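Local atomic coordinates of thermostable monoacylglycerol lipase (Bacillus, PDB entry 4LHE), a protein that probably hydrolyses monoacylglycerols to free fatty acid and glycerol, as a thermostable lipase of the alpha/beta hydrolase fold. Residues Y15-P20 and Y81-Q86; L24-F29 and T101-L106; P38-Y43 and V50-L55; H71-S76 and A171-Q176; I119-D124 and D205-G210. All blocks are in the same frame, centred on the assembly; numbering follows the deposited sequence.

Contact 1. Residues Y15-P20 and Y81-Q86; sequences YAENGP and YGWLKQ
With CG of Trp83 swung opposite its own backbone N (chi1 -176°), the indole reaches out from helix 81-86 toward strand 15-16, where Tyr15, its CG beside the backbone N (chi1 -55°), sets a ring edge above it. The result is a T-shaped (edge-to-face) aromatic pair at the surface of this alpha/beta hydrolase fold, joining the edge strand 14-16 of the central sheet to helix 70-87. The planes stand 61° apart, and the centroid of the Tyr15 ring lies 5.1 Å from that of the six-membered ring of Trp83. Tyr15 CB also meets the far end of the indole, 3.9 Å from Trp83 CZ2. Glu17 crosses the same end with its aliphatic part, Glu17 CG lying 4.0 Å from Trp83 CH2, while its carboxylate, turned nearly perpendicular to the indole plane, forms a salt bridge with Arg87. Arg87 in turn makes a cation-pi contact with Trp83, which connects the charged pair to the aromatic one. With alanine in place of Trp83, the Tyr15 edge would probably have no face to rest on and Glu17 CG would lose its packing surface. Tyr15 CD1 comes 3.8 Å from Trp83 CE2, above the centre of the indole.

Contact 2. Residues L24-F29 and T101-L106; sequences LLVHGF and TLTLYL. With SO4 (sulfate ion), chain D.
Leu24 and Leu106 meet methyl to methyl, Leu24 CD2 standing 3.6 Å from Leu106 CD2, their side chains crossing at about a right angle. This is the tight end of a buried apolar layer between strand 24-26 and helix 101-106, whose axes approach to 9.0 Å, their directions 135° apart. Two residues along the strand, Val26 divides its methyls between two helix residues: CG1, opposite the backbone N (chi1 -164°), lies 3.8 Å from Leu102 CD1, and CG2 is 4.0 Å from Thr103 OG1. The latter contact is van der Waals; the hydroxyl has its polar partner in Gly99 O. Beyond Val26 the packing gives way. The CB of His27 points away from the helix, and its ND1 bonds to Gly28 O (3.1 Å), while its NE2 meets Leu55 N. Phe29 stays clear of the helix and offers its backbone N to sulfate O4 at 2.9 Å, with an N-H...O angle of 158°. The same sulfate, probably from the crystallisation liquor, is hydrogen-bonded to Thr30 N, Ser97 OG and His226 NE2. An anion gripped by backbone N-H groups beside a probable nucleophilic serine and histidine is consistent with the oxyanion hole of an alpha/beta hydrolase, next to the nucleophile elbow.

Contact 3. Residues P38-Y43 and V50-L55; sequences PLAEAY and VCLPRL
Val50 sets its two methyls about the Ala40 carbonyl of helix 38-43. One branch, CG1, faces the Ala40 methyl, 3.7 Å from Ala40 CB. The other, CG2, reaches on toward the C-terminal end of the segment, resting 3.6 Å from the carbonyl atom Ala40 O and 3.8 Å from Tyr43 CB. Ala40 is therefore touched on both its methyl and its carbonyl by the same valine, and its small side chain is consistent with the close approach of the strand: the CA atoms of Ala40 and Val50 are 6.2 Å apart. Leu52, two residues on and on the same side of the strand, sends CD2 to the same methyl from a different direction, 3.9 Å from Ala40 CB. Its CG stands opposite the backbone N (chi1 167°), which carries the fork forward to that methyl. Helix and strand run almost antiparallel, at 166° with a closest approach of their axes of 8.6 Å, as expected in the beta-alpha-beta crossover of strand 21-26, helix 37-45 and strand 49-52, and Leu25 of the first strand touches both Ala40 and Val50. Replacing Val50 by a glycine would probably open a gap beside Ala40 and leave Tyr43 CB without its apolar neighbour. Tyr43 touches the strand with CB alone. Beyond it the ring turns away, to an edge-to-face contact with Phe245 of helix 234-247, and one of its faces lies over Leu39 O, which is 3.2 Å above the ring plane and displaced toward the rim.

Contact 4. Residues H71-S76 and A171-Q176; sequences HDWVAS and ARLMAQ
Leu173 meets Trp73 and Val74, and its side chain carries the apolar contact between helices 71-76 and 171-176. This is a sparse helix-helix contact of the alpha/beta hydrolase fold. Helix 164-179 belongs to the insertion between strands 115-119 and 188-193, where alpha/beta hydrolases commonly carry their cap, so the contact probably ties that region to helix 70-87 of the core. From Leu173 CB, which points toward the other helix, the chain continues to CG opposite the backbone N (chi1 177°), and neither atom comes close to Trp73 or Val74. The fork does the touching. Its CD1 branch lies 4.3 Å from Val74 CG2, a methyl-to-methyl approach, whereas CD2 goes to the indole and also packs on Leu102 of helix 98-109. Phe70, just ahead of His71, also touches Leu173. Polar groups near this apolar contact do not join up: His71 NE2 and Arg172 NH1 remain 4.9 Å apart. Trp73 gives its edge to the leucine, its ring also meeting His58 edge-to-face. At that edge Leu173 CD2 sits near the indole plane, 4.4 Å from Trp73 CE3.

Contact 5. Residues I119-D124 and D205-G210; sequences INAAVD and DIIFQG
Val123 and Ala121 form an apolar face on the loop that follows strand 115-119, and Ile206 and Ile207 of helix 205-210 pack against it in this alpha/beta hydrolase fold. The apolar contacts are three. Ala121 CB meets the tip of Ile207, lying 3.7 Å from Ile207 CD1. Val123 splits its methyls between the two isoleucines: CG2 lies 4.0 Å from Ile207 CG1, and CG1 goes to Ile206. Ile206 carries its CG2 opposite the backbone N, its CG1 lying beside that N (chi1 -60°), and so presents the short branch to the valine as the two side chains slide past each other in opposite directions. Leu104 of helix 98-109 also touches Ala121, Val123 and Ile207. Polar bonds fix the loop from outside these segments. Asn203, ahead of the helix segment, takes both Val123 N and Asp124 N on its OD1. The CB of Asn120 points away from the helix; its ND2 bonds His226 O and its OD1 accepts from Ser193 N. At the outer end of the contact, Val123 CG1 rests 3.8 Å from Ile206 CG2.

How the contacts relate
The centre of contact 2 lies about 4 Å from that of the chain, and the contact reaches the sulfate beside Ser97 and His226, the probable catalytic serine and histidine. It touches each of the others. Contact 3 joins it through the sheet, Leu25 N to Cys51 O at 2.9 Å, and contact 1 adds the edge strand 14-16, with Ala16 O 2.9 Å from Val50 N. Contact 2 also meets contact 4, Tyr105 CE2 packing 3.6 Å from Val74 CG1, and contact 5, where Thr101 N lies 4.0 Å from Ala121 CB. Contacts 4 and 5 meet where Met174 CE lies 3.6 Å from Ala122 CB. Contacts 1 and 5 are farthest apart, their centres about 27 Å from each other.

Contact 1. Residues Y15-P20 and Y81-Q86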
# COMPACT_ATOMS: atom_id res chain seq x y z
N TYR A 15 0.79 14.75 -6.88
CA TYR A 15 0.47 15.65 -5.78
C TYR A 15 -0.64 16.62 -6.20
O TYR A 15 -0.66 17.09 -7.34
CB TYR A 15 1.71 16.46 -5.36
CG TYR A 15 2.90 15.60 -5.00
CD1 TYR A 15 3.16 15.27 -3.67
CD2 TYR A 15 3.77 15.13 -5.98
CE1 TYR A 15 4.24 14.48 -3.32
CE2 TYR A 15 4.86 14.34 -5.64
CZ TYR A 15 5.09 14.02 -4.31
OH TYR A 15 6.17 13.25 -3.96
N ALA A 16 -1.56 16.91 -5.28
CA ALA A 16 -2.60 17.90 -5.53
C ALA A 16 -3.04 18.56 -4.24
O ALA A 16 -3.42 17.88 -3.28
CB ALA A 16 -3.80 17.30 -6.25
N GLU A 17 -2.99 19.90 -4.24
CA GLU A 17 -3.35 20.69 -3.07
C GLU A 17 -4.68 21.41 -3.07
O GLU A 17 -4.84 22.47 -3.67
CB GLU A 17 -2.38 21.86 -2.90
CG GLU A 17 -0.93 21.45 -2.83
CD GLU A 17 -0.10 22.44 -2.04
OE1 GLU A 17 -0.70 23.25 -1.29
OE2 GLU A 17 1.14 22.41 -2.16
N ASN A 18 -5.65 20.80 -2.39
CA ASN A 18 -6.99 21.34 -2.32
C ASN A 18 -7.59 21.87 -1.03
O ASN A 18 -7.60 23.08 -0.83
CB ASN A 18 -7.88 20.20 -2.82
CG ASN A 18 -7.67 19.90 -4.30
OD1 ASN A 18 -7.73 20.81 -5.14
ND2 ASN A 18 -7.40 18.64 -4.62
N GLY A 19 -8.08 20.99 -0.17
CA GLY A 19 -8.68 21.43 1.08
C GLY A 19 -7.76 20.90 2.17
O GLY A 19 -6.78 20.20 1.88
N PRO A 20 -8.10 21.20 3.43
CA PRO A 20 -7.29 20.97 4.63
C PRO A 20 -7.31 19.52 5.08
O PRO A 20 -6.57 19.16 5.98
CB PRO A 20 -7.98 21.84 5.67
CG PRO A 20 -9.41 21.79 5.27
CD PRO A 20 -9.38 21.85 3.76
N TYR A 81 4.02 11.73 4.17
CA TYR A 81 3.26 12.16 5.34
C TYR A 81 3.67 13.56 5.77
O TYR A 81 2.81 14.40 6.14
CB TYR A 81 3.46 11.14 6.47
CG TYR A 81 3.01 11.62 7.81
CD1 TYR A 81 1.70 11.45 8.22
CD2 TYR A 81 3.92 12.21 8.70
CE1 TYR A 81 1.29 11.88 9.48
CE2 TYR A 81 3.52 12.64 9.95
CZ TYR A 81 2.21 12.47 10.33
OH TYR A 81 1.84 12.91 11.57
N GLY A 82 4.96 13.84 5.69
CA GLY A 82 5.48 15.15 6.06
C GLY A 82 5.00 16.25 5.12
O GLY A 82 4.66 17.36 5.57
N TRP A 83 4.98 15.94 3.83
CA TRP A 83 4.44 16.87 2.83
C TRP A 83 2.99 17.20 3.14
O TRP A 83 2.58 18.37 3.07
CB TRP A 83 4.56 16.26 1.44
CG TRP A 83 4.12 17.16 0.32
CD1 TRP A 83 4.88 18.08 -0.34
CD2 TRP A 83 2.82 17.22 -0.26
NE1 TRP A 83 4.13 18.71 -1.29
CE2 TRP A 83 2.86 18.20 -1.27
CE3 TRP A 83 1.61 16.54 -0.03
CZ2 TRP A 83 1.74 18.53 -2.05
CZ3 TRP A 83 0.50 16.86 -0.80
CH2 TRP A 83 0.58 17.85 -1.81
N LEU A 84 2.21 16.18 3.49
CA LEU A 84 0.79 16.38 3.84
C LEU A 84 0.64 17.17 5.14
O LEU A 84 -0.20 18.08 5.23
CB LEU A 84 0.09 15.03 4.02
CG LEU A 84 -0.51 14.35 2.80
CD1 LEU A 84 -1.36 13.15 3.25
CD2 LEU A 84 -1.34 15.31 2.01
N LYS A 85 1.45 16.83 6.14
CA LYS A 85 1.32 17.48 7.45
C LYS A 85 1.59 18.99 7.38
O LYS A 85 1.04 19.77 8.17
CB LYS A 85 2.24 16.81 8.46
CG LYS A 85 1.57 16.57 9.79
CD LYS A 85 2.60 16.17 10.84
CE LYS A 85 1.95 15.96 12.20
NZ LYS A 85 2.97 15.83 13.28
N GLN A 86 2.41 19.41 6.43
CA GLN A 86 2.65 20.84 6.22
C GLN A 86 1.40 21.54 5.71
O GLN A 86 1.22 22.73 5.94
CB GLN A 86 3.78 21.07 5.21
CG GLN A 86 5.19 20.76 5.72
CD GLN A 86 6.25 20.91 4.63
OE1 GLN A 86 6.27 20.16 3.64
NE2 GLN A 86 7.13 21.89 4.81

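Contact 2. Residues L24-F29 and T101-L106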
# COMPACT_ATOMS: atom_id res chain seq x y z
N LEU A 24 -2.90 10.39 2.01
CA LEU A 24 -1.64 9.79 1.55
C LEU A 24 -1.99 8.42 0.96
O LEU A 24 -2.66 7.62 1.63
CB LEU A 24 -0.72 9.59 2.76
CG LEU A 24 0.66 9.00 2.51
CD1 LEU A 24 1.44 9.94 1.67
CD2 LEU A 24 1.39 8.72 3.83
N LEU A 25 -1.55 8.15 -0.27
CA LEU A 25 -1.79 6.84 -0.89
C LEU A 25 -0.50 6.06 -1.14
O LEU A 25 0.43 6.57 -1.77
CB LEU A 25 -2.56 6.99 -2.20
CG LEU A 25 -3.94 7.65 -2.13
CD1 LEU A 25 -3.82 9.16 -2.30
CD2 LEU A 25 -4.85 7.08 -3.21
N VAL A 26 -0.44 4.82 -0.66
CA VAL A 26 0.81 4.08 -0.70
C VAL A 26 0.69 2.85 -1.59
O VAL A 26 -0.06 1.92 -1.27
CB VAL A 26 1.28 3.68 0.70
CG1 VAL A 26 2.75 3.25 0.66
CG2 VAL A 26 1.11 4.85 1.69
N HIS A 27 1.44 2.84 -2.70
CA HIS A 27 1.43 1.70 -3.63
C HIS A 27 2.18 0.52 -3.04
O HIS A 27 2.78 0.64 -1.96
CB HIS A 27 1.94 2.08 -5.03
CG HIS A 27 3.40 2.42 -5.11
ND1 HIS A 27 4.38 1.45 -5.22
CD2 HIS A 27 4.05 3.61 -5.15
CE1 HIS A 27 5.57 2.04 -5.31
NE2 HIS A 27 5.39 3.34 -5.27
N GLY A 28 2.15 -0.63 -3.73
CA GLY A 28 2.69 -1.86 -3.18
C GLY A 28 4.12 -2.22 -3.55
O GLY A 28 4.82 -1.45 -4.20
N PHE A 29 4.53 -3.43 -3.15
CA PHE A 29 5.91 -3.93 -3.26
C PHE A 29 6.40 -4.10 -4.70
O PHE A 29 7.48 -3.64 -5.04
CB PHE A 29 6.00 -5.26 -2.51
CG PHE A 29 7.32 -5.98 -2.63
CD1 PHE A 29 8.43 -5.60 -1.87
CD2 PHE A 29 7.44 -7.09 -3.47
CE1 PHE A 29 9.63 -6.29 -1.96
CE2 PHE A 29 8.64 -7.79 -3.56
CZ PHE A 29 9.74 -7.39 -2.81
N THR A 101 0.72 -2.40 4.38
CA THR A 101 1.62 -2.65 5.49
C THR A 101 2.23 -1.33 5.96
O THR A 101 2.37 -1.08 7.17
CB THR A 101 2.74 -3.62 5.07
OG1 THR A 101 2.17 -4.80 4.50
CG2 THR A 101 3.59 -4.00 6.28
N LEU A 102 2.58 -0.48 5.00
CA LEU A 102 3.25 0.79 5.27
C LEU A 102 2.29 1.79 5.86
O LEU A 102 2.70 2.71 6.56
CB LEU A 102 3.85 1.34 3.98
CG LEU A 102 5.13 0.63 3.56
CD1 LEU A 102 5.47 0.97 2.13
CD2 LEU A 102 6.27 1.07 4.51
N THR A 103 1.00 1.61 5.55
CA THR A 103 -0.06 2.42 6.11
C THR A 103 -0.21 2.07 7.59
O THR A 103 -0.28 2.96 8.45
CB THR A 103 -1.39 2.17 5.37
OG1 THR A 103 -1.30 2.74 4.06
CG2 THR A 103 -2.55 2.83 6.13
N LEU A 104 -0.26 0.77 7.89
CA LEU A 104 -0.31 0.29 9.26
C LEU A 104 0.89 0.80 10.03
O LEU A 104 0.76 1.29 11.14
CB LEU A 104 -0.33 -1.23 9.28
CG LEU A 104 -1.58 -1.83 8.66
CD1 LEU A 104 -1.31 -3.28 8.29
CD2 LEU A 104 -2.79 -1.73 9.61
N TYR A 105 2.06 0.68 9.40
CA TYR A 105 3.33 1.09 10.01
C TYR A 105 3.27 2.54 10.45
O TYR A 105 3.62 2.87 11.59
CB TYR A 105 4.46 0.91 9.00
CG TYR A 105 5.86 1.18 9.53
CD1 TYR A 105 6.64 0.14 10.00
CD2 TYR A 105 6.40 2.47 9.54
CE1 TYR A 105 7.92 0.36 10.48
CE2 TYR A 105 7.68 2.70 10.02
CZ TYR A 105 8.44 1.63 10.48
OH TYR A 105 9.72 1.83 10.96
N LEU A 106 2.82 3.41 9.54
CA LEU A 106 2.78 4.84 9.78
C LEU A 106 1.79 5.19 10.89
O LEU A 106 2.03 6.11 11.67
CB LEU A 106 2.41 5.57 8.49
CG LEU A 106 3.24 6.78 8.13
CD1 LEU A 106 4.59 6.35 7.63
CD2 LEU A 106 2.51 7.60 7.07
S SO4 D . 2.05 -5.90 -3.98
O1 SO4 D . 3.22 -5.89 -4.85
O2 SO4 D . 1.00 -5.04 -4.55
O3 SO4 D . 1.54 -7.27 -3.88
O4 SO4 D . 2.49 -5.45 -2.65

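Contact 3. Residues P38-Y43 and V50-L55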
# COMPACT_ATOMS: atom_id res chain seq x y z
N PRO A 38 -6.02 5.97 -9.74
CA PRO A 38 -7.44 6.30 -9.91
C PRO A 38 -8.09 6.71 -8.59
O PRO A 38 -8.99 7.55 -8.60
CB PRO A 38 -8.06 4.99 -10.41
CG PRO A 38 -6.95 4.34 -11.15
CD PRO A 38 -5.68 4.67 -10.36
N LEU A 39 -7.64 6.13 -7.49
CA LEU A 39 -8.09 6.58 -6.18
C LEU A 39 -7.66 8.02 -5.92
O LEU A 39 -8.49 8.86 -5.55
CB LEU A 39 -7.54 5.66 -5.06
CG LEU A 39 -8.29 4.37 -4.76
CD1 LEU A 39 -8.37 3.48 -5.96
CD2 LEU A 39 -7.61 3.61 -3.61
N ALA A 40 -6.38 8.30 -6.12
CA ALA A 40 -5.83 9.63 -5.84
C ALA A 40 -6.58 10.72 -6.62
O ALA A 40 -6.93 11.77 -6.06
CB ALA A 40 -4.36 9.65 -6.19
N GLU A 41 -6.83 10.46 -7.90
CA GLU A 41 -7.55 11.40 -8.75
C GLU A 41 -8.99 11.63 -8.30
O GLU A 41 -9.44 12.78 -8.22
CB GLU A 41 -7.46 11.01 -10.24
CG GLU A 41 -6.04 11.15 -10.81
CD GLU A 41 -5.92 10.73 -12.27
OE1 GLU A 41 -6.96 10.45 -12.91
OE2 GLU A 41 -4.78 10.70 -12.80
N ALA A 42 -9.71 10.55 -7.99
CA ALA A 42 -11.05 10.66 -7.39
C ALA A 42 -11.11 11.41 -6.05
O ALA A 42 -12.07 12.16 -5.81
CB ALA A 42 -11.70 9.30 -7.26
N TYR A 43 -10.12 11.23 -5.18
CA TYR A 43 -10.13 11.94 -3.88
C TYR A 43 -9.80 13.43 -4.06
O TYR A 43 -10.35 14.29 -3.36
CB TYR A 43 -9.20 11.28 -2.85
CG TYR A 43 -9.46 9.80 -2.61
CD1 TYR A 43 -10.70 9.23 -2.85
CD2 TYR A 43 -8.44 8.97 -2.15
CE1 TYR A 43 -10.93 7.86 -2.63
CE2 TYR A 43 -8.66 7.62 -1.94
CZ TYR A 43 -9.90 7.07 -2.18
OH TYR A 43 -10.09 5.72 -1.97
N VAL A 50 -4.03 15.51 -1.81
CA VAL A 50 -3.69 14.13 -2.09
C VAL A 50 -2.18 14.01 -2.30
O VAL A 50 -1.59 14.85 -2.98
CB VAL A 50 -4.48 13.67 -3.32
CG1 VAL A 50 -3.72 12.66 -4.11
CG2 VAL A 50 -5.85 13.14 -2.90
N CYS A 51 -1.56 13.01 -1.70
CA CYS A 51 -0.13 12.75 -1.92
C CYS A 51 0.09 11.27 -2.28
O CYS A 51 -0.23 10.37 -1.50
CB CYS A 51 0.69 13.14 -0.68
SG CYS A 51 2.46 12.66 -0.71
N LEU A 52 0.65 11.04 -3.47
CA LEU A 52 0.85 9.67 -3.95
C LEU A 52 2.30 9.56 -4.38
O LEU A 52 2.63 9.75 -5.57
CB LEU A 52 -0.12 9.33 -5.10
CG LEU A 52 0.14 8.06 -5.94
CD1 LEU A 52 0.49 6.86 -5.06
CD2 LEU A 52 -1.06 7.72 -6.80
N PRO A 53 3.19 9.27 -3.42
CA PRO A 53 4.63 9.18 -3.67
C PRO A 53 5.00 7.92 -4.43
O PRO A 53 4.22 6.95 -4.44
CB PRO A 53 5.24 9.14 -2.25
CG PRO A 53 4.14 8.57 -1.38
CD PRO A 53 2.85 9.12 -1.99
N ARG A 54 6.16 7.94 -5.07
CA ARG A 54 6.74 6.78 -5.72
C ARG A 54 7.77 6.23 -4.75
O ARG A 54 8.73 6.94 -4.41
CB ARG A 54 7.42 7.21 -7.04
CG ARG A 54 8.16 6.10 -7.79
CD ARG A 54 8.78 6.62 -9.11
NE ARG A 54 9.86 7.59 -8.89
CZ ARG A 54 11.08 7.27 -8.46
NH1 ARG A 54 11.36 6.00 -8.18
NH2 ARG A 54 12.00 8.21 -8.29
N LEU A 55 7.58 5.01 -4.25
CA LEU A 55 8.51 4.47 -3.26
C LEU A 55 9.90 4.31 -3.88
O LEU A 55 10.02 3.85 -5.03
CB LEU A 55 8.03 3.12 -2.72
CG LEU A 55 6.71 3.12 -1.97
CD1 LEU A 55 6.38 1.75 -1.45
CD2 LEU A 55 6.74 4.14 -0.85

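Contact 4. Residues H71-S76 and A171-Q176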
# COMPACT_ATOMS: atom_id res chain seq x y z
N HIS A 71 13.75 0.37 5.08
CA HIS A 71 13.96 1.70 5.66
C HIS A 71 13.84 2.81 4.60
O HIS A 71 13.36 3.91 4.91
CB HIS A 71 15.31 1.78 6.39
CG HIS A 71 15.40 0.85 7.57
ND1 HIS A 71 14.50 0.88 8.61
CD2 HIS A 71 16.30 -0.12 7.88
CE1 HIS A 71 14.83 -0.05 9.50
NE2 HIS A 71 15.91 -0.67 9.07
N ASP A 72 14.26 2.52 3.37
CA ASP A 72 14.10 3.47 2.28
C ASP A 72 12.61 3.71 1.94
O ASP A 72 12.19 4.84 1.67
CB ASP A 72 14.85 3.00 1.02
CG ASP A 72 16.38 3.03 1.19
OD1 ASP A 72 16.90 3.94 1.85
OD2 ASP A 72 17.05 2.12 0.65
N TRP A 73 11.83 2.63 1.93
CA TRP A 73 10.41 2.68 1.59
C TRP A 73 9.65 3.43 2.66
O TRP A 73 8.80 4.27 2.36
CB TRP A 73 9.85 1.26 1.41
CG TRP A 73 10.67 0.42 0.46
CD1 TRP A 73 11.43 0.87 -0.59
CD2 TRP A 73 10.82 -1.01 0.49
NE1 TRP A 73 12.04 -0.20 -1.21
CE2 TRP A 73 11.69 -1.36 -0.56
CE3 TRP A 73 10.31 -2.02 1.31
CZ2 TRP A 73 12.04 -2.68 -0.82
CZ3 TRP A 73 10.68 -3.33 1.06
CH2 TRP A 73 11.54 -3.65 0.01
N VAL A 74 9.97 3.13 3.92
CA VAL A 74 9.42 3.89 5.04
C VAL A 74 9.75 5.37 4.92
O VAL A 74 8.89 6.24 5.15
CB VAL A 74 9.90 3.34 6.41
CG1 VAL A 74 9.61 4.35 7.54
CG2 VAL A 74 9.23 2.02 6.68
N ALA A 75 10.99 5.67 4.53
CA ALA A 75 11.39 7.05 4.36
C ALA A 75 10.55 7.74 3.27
O ALA A 75 10.13 8.87 3.45
CB ALA A 75 12.87 7.16 4.06
N SER A 76 10.29 7.05 2.16
CA SER A 76 9.46 7.61 1.08
C SER A 76 8.09 7.96 1.59
O SER A 76 7.54 9.00 1.26
CB SER A 76 9.29 6.61 -0.07
OG SER A 76 10.51 6.35 -0.71
N ALA A 171 9.82 -9.03 4.40
CA ALA A 171 9.47 -9.90 5.52
C ALA A 171 9.79 -9.20 6.84
O ALA A 171 9.05 -9.33 7.82
CB ALA A 171 10.23 -11.22 5.42
N ARG A 172 10.90 -8.46 6.86
CA ARG A 172 11.28 -7.68 8.05
C ARG A 172 10.30 -6.55 8.35
O ARG A 172 9.98 -6.29 9.51
CB ARG A 172 12.69 -7.13 7.90
CG ARG A 172 13.77 -8.19 8.01
CD ARG A 172 15.06 -7.59 8.55
NE ARG A 172 15.75 -6.79 7.56
CZ ARG A 172 16.58 -5.79 7.84
NH1 ARG A 172 16.79 -5.44 9.10
NH2 ARG A 172 17.18 -5.12 6.86
N LEU A 173 9.87 -5.85 7.31
CA LEU A 173 8.84 -4.82 7.44
C LEU A 173 7.54 -5.39 7.99
O LEU A 173 6.93 -4.79 8.87
CB LEU A 173 8.60 -4.15 6.09
CG LEU A 173 7.49 -3.09 6.02
CD1 LEU A 173 7.76 -2.02 7.02
CD2 LEU A 173 7.39 -2.51 4.62
N MET A 174 7.11 -6.55 7.49
CA MET A 174 5.86 -7.14 7.98
C MET A 174 5.96 -7.52 9.47
O MET A 174 4.99 -7.41 10.22
CB MET A 174 5.45 -8.36 7.14
CG MET A 174 5.16 -8.05 5.67
SD MET A 174 4.51 -9.52 4.85
CE MET A 174 4.71 -9.12 3.13
N ALA A 175 7.15 -7.94 9.89
CA ALA A 175 7.38 -8.37 11.27
C ALA A 175 7.28 -7.20 12.23
O ALA A 175 6.58 -7.27 13.24
CB ALA A 175 8.74 -9.05 11.41
N GLN A 176 8.02 -6.13 11.93
CA GLN A 176 8.02 -4.94 12.77
C GLN A 176 6.62 -4.31 12.77
O GLN A 176 6.24 -3.64 13.74
CB GLN A 176 9.08 -3.94 12.26
CG GLN A 176 9.75 -3.09 13.35
CD GLN A 176 10.38 -1.80 12.81
OE1 GLN A 176 10.02 -0.69 13.22
NE2 GLN A 176 11.33 -1.95 11.89

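Contact 5. Residues I119-D124 and D205-G210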
# COMPACT_ATOMS: atom_id res chain seq x y z
N ILE A 119 -5.71 -1.86 2.09
CA ILE A 119 -6.43 -2.69 1.12
C ILE A 119 -5.57 -3.90 0.83
O ILE A 119 -4.45 -3.74 0.33
CB ILE A 119 -6.62 -1.93 -0.21
CG1 ILE A 119 -7.30 -0.58 0.03
CG2 ILE A 119 -7.37 -2.78 -1.22
CD1 ILE A 119 -7.46 0.27 -1.24
N ASN A 120 -6.07 -5.10 1.12
CA ASN A 120 -5.26 -6.32 0.97
C ASN A 120 -3.86 -6.22 1.59
O ASN A 120 -2.88 -6.74 1.05
CB ASN A 120 -5.17 -6.74 -0.50
CG ASN A 120 -6.47 -7.32 -1.03
OD1 ASN A 120 -7.28 -7.86 -0.27
ND2 ASN A 120 -6.68 -7.20 -2.33
N ALA A 121 -3.78 -5.53 2.73
CA ALA A 121 -2.53 -5.30 3.44
C ALA A 121 -1.88 -6.61 3.87
O ALA A 121 -2.57 -7.55 4.29
CB ALA A 121 -2.75 -4.40 4.65
N ALA A 122 -0.56 -6.65 3.74
CA ALA A 122 0.24 -7.84 4.04
C ALA A 122 0.90 -7.73 5.41
O ALA A 122 1.65 -6.78 5.67
CB ALA A 122 1.30 -8.02 2.96
N VAL A 123 0.63 -8.70 6.28
CA VAL A 123 1.11 -8.68 7.67
C VAL A 123 1.79 -10.00 8.08
O VAL A 123 2.70 -10.01 8.92
CB VAL A 123 -0.04 -8.27 8.63
CG1 VAL A 123 0.00 -9.04 9.92
CG2 VAL A 123 -0.02 -6.75 8.88
N ASP A 124 1.36 -11.09 7.47
CA ASP A 124 1.96 -12.40 7.73
C ASP A 124 1.85 -13.32 6.50
O ASP A 124 0.84 -13.99 6.32
CB ASP A 124 1.29 -13.05 8.95
CG ASP A 124 1.82 -14.45 9.25
OD1 ASP A 124 3.04 -14.69 9.08
OD2 ASP A 124 1.01 -15.31 9.67
N ASP A 205 -8.24 -10.26 9.28
CA ASP A 205 -8.62 -10.62 10.65
C ASP A 205 -7.51 -10.33 11.66
O ASP A 205 -7.78 -9.85 12.76
CB ASP A 205 -9.05 -12.08 10.70
CG ASP A 205 -10.28 -12.35 9.86
OD1 ASP A 205 -11.25 -11.59 10.01
OD2 ASP A 205 -10.27 -13.29 9.04
N ILE A 206 -6.27 -10.61 11.28
CA ILE A 206 -5.11 -10.33 12.13
C ILE A 206 -4.93 -8.83 12.37
O ILE A 206 -4.61 -8.39 13.48
CB ILE A 206 -3.82 -10.89 11.49
CG1 ILE A 206 -3.95 -12.42 11.33
CG2 ILE A 206 -2.60 -10.52 12.32
CD1 ILE A 206 -3.05 -13.03 10.24
N ILE A 207 -5.14 -8.05 11.31
CA ILE A 207 -5.11 -6.60 11.43
C ILE A 207 -6.25 -6.16 12.36
O ILE A 207 -6.04 -5.43 13.33
CB ILE A 207 -5.22 -5.93 10.04
CG1 ILE A 207 -3.95 -6.20 9.23
CG2 ILE A 207 -5.48 -4.42 10.17
CD1 ILE A 207 -4.06 -5.87 7.74
N PHE A 208 -7.45 -6.66 12.07
CA PHE A 208 -8.65 -6.30 12.83
C PHE A 208 -8.51 -6.63 14.33
O PHE A 208 -8.91 -5.83 15.19
CB PHE A 208 -9.88 -6.99 12.22
CG PHE A 208 -11.18 -6.63 12.89
CD1 PHE A 208 -11.98 -5.60 12.40
CD2 PHE A 208 -11.62 -7.34 14.00
CE1 PHE A 208 -13.18 -5.29 13.02
CE2 PHE A 208 -12.82 -7.03 14.62
CZ PHE A 208 -13.60 -6.01 14.13
N GLN A 209 -7.92 -7.77 14.65
CA GLN A 209 -7.77 -8.15 16.05
C GLN A 209 -6.61 -7.43 16.71
O GLN A 209 -6.69 -7.05 17.88
CB GLN A 209 -7.65 -9.68 16.21
CG GLN A 209 -8.85 -10.49 15.67
CD GLN A 209 -10.20 -10.12 16.30
OE1 GLN A 209 -10.27 -9.42 17.32
NE2 GLN A 209 -11.29 -10.59 15.68
N GLY A 210 -5.54 -7.20 15.96
CA GLY A 210 -4.31 -6.66 16.52
C GLY A 210 -4.30 -5.17 16.84
O GLY A 210 -3.51 -4.72 17.70